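PDB 3TO3: citryl-spermidine/3,4-dihydroxybenzoyl-citryl-spermidine:spermidine ligase from Bacillus anthracis, which catalyses the ATP-dependent condensation of spermidine with citryl-spermidine intermediates, a ligase step in making the siderophore petrobactin. Local coordinates for residues G39-A44 / F54-L59; V66-Y71 / E105-V110; S325-N330 / E462-Y467. One frame throughout, in Å; residues are numbered along the deposited sequence. Where two conformers were deposited one is given.

Contact 1: residues G39-A44 / F54-L59; sequences GIITPA and FLIQGL
Pro43 lies against strand 54-59 at the point where the chain, having left helix 18-37 through a Schellman motif at Gly39, joins the antiparallel sheet. Its ring can be followed outward. CB sits 3.3 Å from the carbonyl O of Leu55 and 3.7 Å from CG1 of Ile56, so it packs on backbone and side chain at once. CG, one bond further, comes to the edge of the Phe54 ring near the ring plane, 3.8 Å from CD1; the two side chains lie alongside each other and point the same way. Ile41 enters from the helix end: with CG1 held between its backbone N and carbonyl carbon (chi1 58°), CD1 reaches CD1 of Ile56 at 3.9 Å, and the two side chains cross nearly at right angles. Val107 of helix 100-110 also touches both isoleucines, and Ile36 of helix 18-37 touches Ile41 and Phe54.

Next to Pro43, Ala44 forms an antiparallel hydrogen-bonded pair with Leu55. Leu55 N donates to Ala44 O and Ala44 N to Leu55 O, both over 3.1 Å. The CA-H of Phe54 adds a contact to Ala44 O. Across the two segments the backbone bonds are confined to Ala44 and Leu55; the residues before Ala44 that meet the strand, Ile41 and Pro43, do so through apolar packing.

Contact 2: residues V66-Y71 / E105-V110; sequences VTYECY and EEVFRV
Tyr68 of strand 66-71 and Glu106 of helix 105-110 meet with their side chains about at right angles, the phenol ring and the carboxylate turned 56° from each other. The hydroxyl OH donates to Glu106 OE1 over 2.5 Å, arriving on the anti side of that oxygen and 33° out of the carboxylate plane. OE1 lies at the edge of the phenol, near its plane. Glu106 gets there with an extended chain beyond CG, which carries the carboxylate across from the helix to the end of the phenol.

The same oxygen forms a salt bridge with Arg89 of strand 88-90, and OE2 accepts from Gln102 NE2, one helical turn earlier. The buried carboxylate is thus gripped through both oxygens; Arg89 would probably favour its ionised form, although Asp60 also lies against Glu106. Here helix 100-110 packs across one face of the antiparallel sheet, and the axes of the two segments run at 116° and come within 9.6 Å; Val66 and Tyr68, two residues apart on the strand, both direct their CB toward the helix.

Val66 crosses Glu106 roughly perpendicularly, its CG1 3.7 Å from OE1. Along the phenol from the hydroxyl, Val107 CG2 approaches CD2 of Tyr68 obliquely at 4.1 Å, and Phe103, from the same helix, makes an edge-to-face pair with the tyrosine ring.

Contact 3: residues S325-N330 / E462-Y467; sequences SNWLSN and EGLEFY
Leading out of the ATP site at Glu462, the chain that runs into strand 465-467 packs on helix 315-333 through a small buried apolar core. Strand 465-467 is the middle of a three-stranded mixed sheet, between 434-435 and 497-498. The contact joins the IucA/IucC family region, which carries the helix, to the FhuF-like region, which carries the strand. No hydrogen bond crosses it; it rests on Trp327, Leu328, Leu464 and Phe466.

Trp327 and Phe466 form a T-shaped pair: the edge of the indole six-membered ring is directed toward the face of the phenyl ring, the planes standing at 76° with centroids 5.5 Å apart. The closest indole atom is CH2, 3.8 Å from Phe466 CD2. Trp327 has CG anti to its backbone N (chi1 180°), which extends the indole from the helix toward the strand. In Phe466, a chi1 of 71° leaves CG flanked by both backbone neighbours of CA. Leu464 meets the indole at its edge near the ring plane, CD2 lying 4.2 Å from CZ3.

Outside the two segments, Pro478 touches Trp327, and Cys477 and Phe480 lie on Phe466. Leu346 of strand 345-355 packs on Leu328.

The leucine and aromatic contacts lie off the nucleotide, the Leu464 side chain being about 12 Å from the bound ATP, but Leu464 and Phe466 belong to the same short segment as Glu462, which binds ATP. Leu328 and Leu464 reach toward each other tip to tip, Leu464 CD1 lying 3.8 Å from Leu328 CD1 and 4.1 Å from its CD2.

From the N terminus, the chain leaves helix 18-37 and contact 1 closes a short hairpin, bringing the loop at 39-44 onto strand 52-59. That strand then pairs with strand 65-74, and contact 2 closes a longer loop by returning helix 100-110 to the same sheet. These two contacts follow in series without nesting, yet they touch, their centres 6 Å apart, with backbone bonds from Phe54 to Cys70 and from Ile56 to Tyr68. Contact 3 opens much later and spans 131 intervening residues, tying helix 315-333 to strand 465-467. It lies on the opposite side of the chain's centre, about 42 Å from contact 1, centre to centre.

Contact 1: residues G39-A44 / F54-L59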
loop_
_atom_site.group_PDB
_atom_site.type_symbol
_atom_site.label_atom_id
_atom_site.label_comp_id
_atom_site.label_asym_id
_atom_site.label_seq_id
_atom_site.Cartn_x
_atom_site.Cartn_y
_atom_site.Cartn_z
ATOM N N GLY B 39 28.014 10.821 -4.802
ATOM C CA GLY B 39 28.613 10.322 -6.031
ATOM C C GLY B 39 27.717 9.371 -6.801
ATOM O O GLY B 39 28.201 8.613 -7.602
ATOM N N ILE B 40 26.415 9.378 -6.545
ATOM C CA ILE B 40 25.517 8.518 -7.306
ATOM C C ILE B 40 25.525 8.956 -8.776
ATOM O O ILE B 40 25.412 8.129 -9.676
ATOM C CB ILE B 40 24.088 8.551 -6.728
ATOM C CG1 ILE B 40 24.092 7.936 -5.329
ATOM C CG2 ILE B 40 23.097 7.806 -7.634
ATOM C CD1 ILE B 40 22.904 8.302 -4.501
ATOM N N ILE B 41 25.649 10.264 -9.004
ATOM C CA ILE B 41 25.878 10.809 -10.334
ATOM C C ILE B 41 27.163 11.657 -10.292
ATOM O O ILE B 41 27.561 12.201 -9.244
ATOM C CB ILE B 41 24.704 11.705 -10.797
ATOM C CG1 ILE B 41 24.510 12.830 -9.782
ATOM C CG2 ILE B 41 23.426 10.913 -10.916
ATOM C CD1 ILE B 41 23.486 13.852 -10.192
ATOM N N THR B 42 27.805 11.789 -11.439
ATOM C CA THR B 42 29.084 12.489 -11.499
ATOM C C THR B 42 28.999 13.527 -12.614
ATOM O O THR B 42 29.503 13.329 -13.702
ATOM C CB THR B 42 30.250 11.489 -11.720
ATOM O OG1 THR B 42 29.913 10.605 -12.795
ATOM C CG2 THR B 42 30.481 10.609 -10.451
ATOM N N PRO B 43 28.342 14.649 -12.338
ATOM C CA PRO B 43 28.149 15.650 -13.391
ATOM C C PRO B 43 29.477 16.252 -13.816
ATOM O O PRO B 43 30.451 16.073 -13.103
ATOM C CB PRO B 43 27.267 16.699 -12.709
ATOM C CG PRO B 43 27.551 16.527 -11.241
ATOM C CD PRO B 43 27.754 15.060 -11.050
ATOM N N ALA B 44 29.518 16.919 -14.967
ATOM C CA ALA B 44 30.636 17.783 -15.302
ATOM C C ALA B 44 30.610 18.955 -14.331
ATOM O O ALA B 44 29.533 19.398 -13.947
ATOM C CB ALA B 44 30.554 18.275 -16.771
ATOM N N PHE B 54 27.060 22.823 -12.494
ATOM C CA PHE B 54 26.975 21.375 -12.605
ATOM C C PHE B 54 26.148 21.051 -13.846
ATOM O O PHE B 54 25.061 21.593 -14.018
ATOM C CB PHE B 54 26.291 20.752 -11.380
ATOM C CG PHE B 54 27.040 20.918 -10.090
ATOM C CD1 PHE B 54 27.925 19.928 -9.647
ATOM C CD2 PHE B 54 26.828 22.028 -9.284
ATOM C CE1 PHE B 54 28.629 20.053 -8.429
ATOM C CE2 PHE B 54 27.516 22.153 -8.055
ATOM C CZ PHE B 54 28.428 21.164 -7.638
ATOM N N LEU B 55 26.671 20.176 -14.701
ATOM C CA LEU B 55 25.953 19.716 -15.884
ATOM C C LEU B 55 25.691 18.236 -15.755
ATOM O O LEU B 55 26.612 17.443 -15.859
ATOM C CB LEU B 55 26.773 19.987 -17.147
ATOM C CG LEU B 55 27.239 21.449 -17.285
ATOM C CD1 LEU B 55 28.301 21.701 -18.381
ATOM C CD2 LEU B 55 26.048 22.355 -17.525
ATOM N N ILE B 56 24.430 17.860 -15.544
ATOM C CA ILE B 56 24.056 16.466 -15.351
ATOM C C ILE B 56 23.459 15.876 -16.615
ATOM O O ILE B 56 22.508 16.418 -17.179
ATOM C CB ILE B 56 23.036 16.305 -14.194
ATOM C CG1 ILE B 56 23.566 16.888 -12.901
ATOM C CG2 ILE B 56 22.650 14.844 -13.977
ATOM C CD1 ILE B 56 22.439 17.245 -11.915
ATOM N N GLN B 57 24.004 14.744 -17.037
ATOM C CA GLN B 57 23.554 14.051 -18.253
ATOM C C GLN B 57 22.262 13.257 -18.052
ATOM O O GLN B 57 22.057 12.643 -17.010
ATOM C CB GLN B 57 24.639 13.074 -18.704
ATOM C CG GLN B 57 25.920 13.716 -19.182
ATOM C CD GLN B 57 25.705 14.570 -20.422
ATOM O OE1 GLN B 57 24.915 14.215 -21.309
ATOM N NE2 GLN B 57 26.398 15.713 -20.484
ATOM N N GLY B 58 21.414 13.225 -19.068
ATOM C CA GLY B 58 20.281 12.304 -19.079
ATOM C C GLY B 58 19.901 11.919 -20.507
ATOM O O GLY B 58 20.549 12.346 -21.472
ATOM N N LEU B 59 18.863 11.096 -20.644
ATOM C CA LEU B 59 18.312 10.720 -21.945
ATOM C C LEU B 59 16.802 10.739 -21.831
ATOM O O LEU B 59 16.261 10.261 -20.836
ATOM C CB LEU B 59 18.738 9.302 -22.334
ATOM C CG LEU B 59 20.172 9.030 -22.769
ATOM C CD1 LEU B 59 20.371 7.511 -23.008
ATOM C CD2 LEU B 59 20.527 9.826 -24.026
#

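Contact 2: residues V66-Y71 / E105-V110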
loop_
_atom_site.group_PDB
_atom_site.type_symbol
_atom_site.label_atom_id
_atom_site.label_comp_id
_atom_site.label_asym_id
_atom_site.label_seq_id
_atom_site.Cartn_x
_atom_site.Cartn_y
_atom_site.Cartn_z
ATOM N N VAL B 66 19.798 14.816 -22.994
ATOM C CA VAL B 66 19.258 15.978 -22.327
ATOM C C VAL B 66 20.280 16.332 -21.259
ATOM O O VAL B 66 21.068 15.485 -20.856
ATOM C CB VAL B 66 17.896 15.641 -21.700
ATOM C CG1 VAL B 66 18.086 14.863 -20.413
ATOM C CG2 VAL B 66 17.117 16.886 -21.436
ATOM N N THR B 67 20.281 17.580 -20.807
ATOM C CA THR B 67 21.201 18.023 -19.764
ATOM C C THR B 67 20.443 18.816 -18.703
ATOM O O THR B 67 19.619 19.665 -19.035
ATOM C CB THR B 67 22.358 18.866 -20.360
ATOM O OG1 THR B 67 23.365 17.986 -20.860
ATOM C CG2 THR B 67 23.002 19.745 -19.315
ATOM N N TYR B 68 20.725 18.532 -17.429
ATOM C CA TYR B 68 20.242 19.358 -16.320
ATOM C C TYR B 68 21.348 20.239 -15.762
ATOM O O TYR B 68 22.446 19.762 -15.506
ATOM C CB TYR B 68 19.650 18.493 -15.221
ATOM C CG TYR B 68 18.409 17.776 -15.663
ATOM C CD1 TYR B 68 17.177 18.373 -15.529
ATOM C CD2 TYR B 68 18.471 16.514 -16.253
ATOM C CE1 TYR B 68 16.044 17.750 -15.935
ATOM C CE2 TYR B 68 17.319 15.868 -16.675
ATOM C CZ TYR B 68 16.104 16.502 -16.489
ATOM O OH TYR B 68 14.919 15.936 -16.865
ATOM N N GLU B 69 21.052 21.523 -15.572
ATOM C CA GLU B 69 22.063 22.503 -15.192
ATOM C C GLU B 69 21.693 23.192 -13.907
ATOM O O GLU B 69 20.542 23.544 -13.700
ATOM C CB GLU B 69 22.188 23.601 -16.245
ATOM C CG GLU B 69 22.949 23.218 -17.485
ATOM C CD GLU B 69 23.131 24.390 -18.458
ATOM O OE1 GLU B 69 22.731 25.540 -18.127
ATOM O OE2 GLU B 69 23.674 24.151 -19.561
ATOM N N CYS B 70 22.680 23.403 -13.055
ATOM C CA CYS B 70 22.487 24.249 -11.897
ATOM C C CYS B 70 23.810 24.734 -11.344
ATOM O O CYS B 70 24.846 24.130 -11.602
ATOM C CB CYS B 70 21.697 23.510 -10.821
ATOM S SG CYS B 70 22.404 21.980 -10.328
ATOM N N TYR B 71 23.755 25.827 -10.584
ATOM C CA TYR B 71 24.910 26.386 -9.919
ATOM C C TYR B 71 24.911 25.979 -8.436
ATOM O O TYR B 71 23.865 25.915 -7.795
ATOM C CB TYR B 71 24.905 27.912 -10.042
ATOM C CG TYR B 71 25.388 28.439 -11.389
ATOM C CD1 TYR B 71 24.487 28.810 -12.389
ATOM C CD2 TYR B 71 26.743 28.572 -11.659
ATOM C CE1 TYR B 71 24.929 29.299 -13.627
ATOM C CE2 TYR B 71 27.199 29.064 -12.888
ATOM C CZ TYR B 71 26.286 29.418 -13.871
ATOM O OH TYR B 71 26.738 29.928 -15.090
ATOM N N GLU B 105 13.918 9.769 -14.012
ATOM C CA GLU B 105 13.903 8.820 -15.126
ATOM C C GLU B 105 14.994 9.125 -16.155
ATOM O O GLU B 105 15.660 8.214 -16.635
ATOM C CB GLU B 105 12.526 8.755 -15.797
ATOM C CG GLU B 105 11.541 7.877 -15.053
ATOM C CD GLU B 105 10.093 8.211 -15.355
ATOM O OE1 GLU B 105 9.833 9.113 -16.194
ATOM O OE2 GLU B 105 9.215 7.567 -14.730
ATOM N N GLU B 106 15.169 10.402 -16.491
ATOM C CA GLU B 106 16.128 10.779 -17.531
ATOM C C GLU B 106 17.574 10.591 -17.055
ATOM O O GLU B 106 18.415 10.061 -17.758
ATOM C CB GLU B 106 15.843 12.201 -18.043
ATOM C CG GLU B 106 14.420 12.310 -18.593
ATOM C CD GLU B 106 14.108 13.595 -19.361
ATOM O OE1 GLU B 106 14.645 14.657 -19.002
ATOM O OE2 GLU B 106 13.303 13.533 -20.328
ATOM N N VAL B 107 17.845 11.003 -15.832
ATOM C CA VAL B 107 19.154 10.824 -15.242
ATOM C C VAL B 107 19.547 9.351 -15.060
ATOM O O VAL B 107 20.702 8.983 -15.215
ATOM C CB VAL B 107 19.195 11.614 -13.908
ATOM C CG1 VAL B 107 20.280 11.110 -12.984
ATOM C CG2 VAL B 107 19.374 13.065 -14.235
ATOM N N PHE B 108 18.581 8.497 -14.749
ATOM C CA PHE B 108 18.873 7.076 -14.575
ATOM C C PHE B 108 18.754 6.195 -15.843
ATOM O O PHE B 108 18.843 4.958 -15.772
ATOM C CB PHE B 108 18.188 6.506 -13.324
ATOM C CG PHE B 108 18.711 7.120 -12.032
ATOM C CD1 PHE B 108 20.052 7.004 -11.684
ATOM C CD2 PHE B 108 17.880 7.827 -11.187
ATOM C CE1 PHE B 108 20.549 7.578 -10.514
ATOM C CE2 PHE B 108 18.376 8.406 -9.997
ATOM C CZ PHE B 108 19.710 8.280 -9.668
ATOM N N ARG B 109 18.521 6.822 -16.995
ATOM C CA ARG B 109 18.704 6.108 -18.251
ATOM C C ARG B 109 20.210 6.040 -18.559
ATOM O O ARG B 109 20.691 5.144 -19.238
ATOM C CB ARG B 109 17.961 6.781 -19.401
ATOM C CG ARG B 109 16.470 6.653 -19.333
ATOM C CD ARG B 109 15.811 6.776 -20.727
ATOM N NE ARG B 109 14.366 6.589 -20.594
ATOM C CZ ARG B 109 13.526 7.514 -20.134
ATOM N NH1 ARG B 109 13.970 8.721 -19.789
ATOM N NH2 ARG B 109 12.233 7.236 -20.031
ATOM N N VAL B 110 20.941 7.036 -18.086
ATOM C CA VAL B 110 22.380 7.080 -18.228
ATOM C C VAL B 110 23.080 6.270 -17.148
ATOM O O VAL B 110 24.027 5.552 -17.421
ATOM C CB VAL B 110 22.859 8.541 -18.196
ATOM C CG1 VAL B 110 24.361 8.611 -18.156
ATOM C CG2 VAL B 110 22.296 9.308 -19.398
#

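Contact 3: residues S325-N330 / E462-Y467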
loop_
_atom_site.group_PDB
_atom_site.type_symbol
_atom_site.label_atom_id
_atom_site.label_comp_id
_atom_site.label_asym_id
_atom_site.label_seq_id
_atom_site.Cartn_x
_atom_site.Cartn_y
_atom_site.Cartn_z
ATOM N N SER B 325 17.832 2.008 29.456
ATOM C CA SER B 325 17.717 3.308 30.118
ATOM C C SER B 325 18.257 3.251 31.554
ATOM O O SER B 325 18.915 4.184 31.994
ATOM C CB SER B 325 16.295 3.874 30.048
ATOM O OG SER B 325 15.989 4.278 28.734
ATOM N N ASN B 326 18.001 2.152 32.265
ATOM C CA ASN B 326 18.544 1.971 33.613
ATOM C C ASN B 326 20.072 1.967 33.575
ATOM O O ASN B 326 20.731 2.634 34.375
ATOM C CB ASN B 326 17.995 0.691 34.256
ATOM C CG ASN B 326 18.661 0.356 35.596
ATOM O OD1 ASN B 326 19.228 -0.727 35.765
ATOM N ND2 ASN B 326 18.586 1.286 36.555
ATOM N N TRP B 327 20.625 1.224 32.623
ATOM C CA TRP B 327 22.065 1.203 32.394
ATOM C C TRP B 327 22.673 2.596 32.123
ATOM O O TRP B 327 23.690 2.960 32.724
ATOM C CB TRP B 327 22.356 0.316 31.199
ATOM C CG TRP B 327 23.799 0.210 30.841
ATOM C CD1 TRP B 327 24.836 -0.019 31.698
ATOM C CD2 TRP B 327 24.367 0.238 29.523
ATOM N NE1 TRP B 327 26.017 -0.107 31.001
ATOM C CE2 TRP B 327 25.756 0.044 29.665
ATOM C CE3 TRP B 327 23.841 0.413 28.242
ATOM C CZ2 TRP B 327 26.620 0.020 28.574
ATOM C CZ3 TRP B 327 24.702 0.391 27.168
ATOM C CH2 TRP B 327 26.075 0.191 27.342
ATOM N N LEU B 328 22.081 3.364 31.203
ATOM C CA LEU B 328 22.611 4.709 30.918
ATOM C C LEU B 328 22.442 5.602 32.118
ATOM O O LEU B 328 23.315 6.400 32.439
ATOM C CB LEU B 328 21.920 5.370 29.729
ATOM C CG LEU B 328 22.278 4.756 28.395
ATOM C CD1 LEU B 328 21.375 5.358 27.324
ATOM C CD2 LEU B 328 23.767 4.978 28.117
ATOM N N SER B 329 21.314 5.470 32.791
ATOM C CA SER B 329 21.093 6.289 33.975
ATOM C C SER B 329 22.215 6.102 35.011
ATOM O O SER B 329 22.653 7.079 35.650
ATOM C CB SER B 329 19.736 5.977 34.598
ATOM O OG SER B 329 19.545 6.723 35.792
ATOM N N ASN B 330 22.671 4.857 35.178
ATOM C CA ASN B 330 23.692 4.566 36.176
ATOM C C ASN B 330 25.035 5.109 35.763
ATOM O O ASN B 330 25.824 5.553 36.609
ATOM C CB ASN B 330 23.800 3.065 36.476
ATOM C CG ASN B 330 22.623 2.552 37.298
ATOM O OD1 ASN B 330 21.998 3.307 38.056
ATOM N ND2 ASN B 330 22.309 1.267 37.144
ATOM N N GLU B 462 16.615 2.036 19.983
ATOM C CA GLU B 462 17.101 1.653 18.647
ATOM C C GLU B 462 18.546 2.024 18.281
ATOM O O GLU B 462 19.273 1.198 17.727
ATOM C CB GLU B 462 16.149 2.172 17.568
ATOM C CG GLU B 462 15.808 3.661 17.709
ATOM C CD GLU B 462 14.666 4.093 16.796
ATOM O OE1 GLU B 462 14.145 3.234 16.039
ATOM O OE2 GLU B 462 14.296 5.293 16.839
ATOM N N GLY B 463 18.944 3.259 18.589
ATOM C CA GLY B 463 20.146 3.857 18.023
ATOM C C GLY B 463 21.538 3.574 18.588
ATOM O O GLY B 463 22.527 3.467 17.850
ATOM N N LEU B 464 21.604 3.445 19.902
ATOM C CA LEU B 464 22.846 3.348 20.642
ATOM C C LEU B 464 23.860 2.281 20.164
ATOM O O LEU B 464 23.519 1.127 19.885
ATOM C CB LEU B 464 22.472 3.129 22.099
ATOM C CG LEU B 464 23.508 2.857 23.154
ATOM C CD1 LEU B 464 22.920 3.292 24.487
ATOM C CD2 LEU B 464 23.869 1.389 23.160
ATOM N N GLU B 465 25.111 2.706 20.055
ATOM C CA GLU B 465 26.228 1.804 19.861
ATOM C C GLU B 465 27.212 1.935 21.032
ATOM O O GLU B 465 27.295 2.982 21.673
ATOM C CB GLU B 465 26.922 2.101 18.532
ATOM C CG GLU B 465 26.036 1.810 17.334
ATOM C CD GLU B 465 26.746 1.938 15.981
ATOM O OE1 GLU B 465 27.934 2.314 15.929
ATOM O OE2 GLU B 465 26.099 1.654 14.956
ATOM N N PHE B 466 27.967 0.881 21.305
ATOM C CA PHE B 466 29.027 0.957 22.300
ATOM C C PHE B 466 30.221 0.072 21.947
ATOM O O PHE B 466 30.091 -0.897 21.199
ATOM C CB PHE B 466 28.504 0.638 23.708
ATOM C CG PHE B 466 28.156 -0.797 23.923
ATOM C CD1 PHE B 466 29.146 -1.726 24.227
ATOM C CD2 PHE B 466 26.836 -1.222 23.850
ATOM C CE1 PHE B 466 28.824 -3.053 24.445
ATOM C CE2 PHE B 466 26.502 -2.554 24.055
ATOM C CZ PHE B 466 27.500 -3.470 24.359
ATOM N N TYR B 467 31.387 0.448 22.461
ATOM C CA TYR B 467 32.605 -0.282 22.206
ATOM C C TYR B 467 33.056 -0.859 23.537
ATOM O O TYR B 467 33.509 -0.134 24.415
ATOM C CB TYR B 467 33.676 0.635 21.600
ATOM C CG TYR B 467 34.946 -0.112 21.224
ATOM C CD1 TYR B 467 34.902 -1.204 20.366
ATOM C CD2 TYR B 467 36.190 0.262 21.747
ATOM C CE1 TYR B 467 36.050 -1.898 20.040
ATOM C CE2 TYR B 467 37.358 -0.433 21.418
ATOM C CZ TYR B 467 37.281 -1.506 20.563
ATOM O OH TYR B 467 38.430 -2.214 20.234
#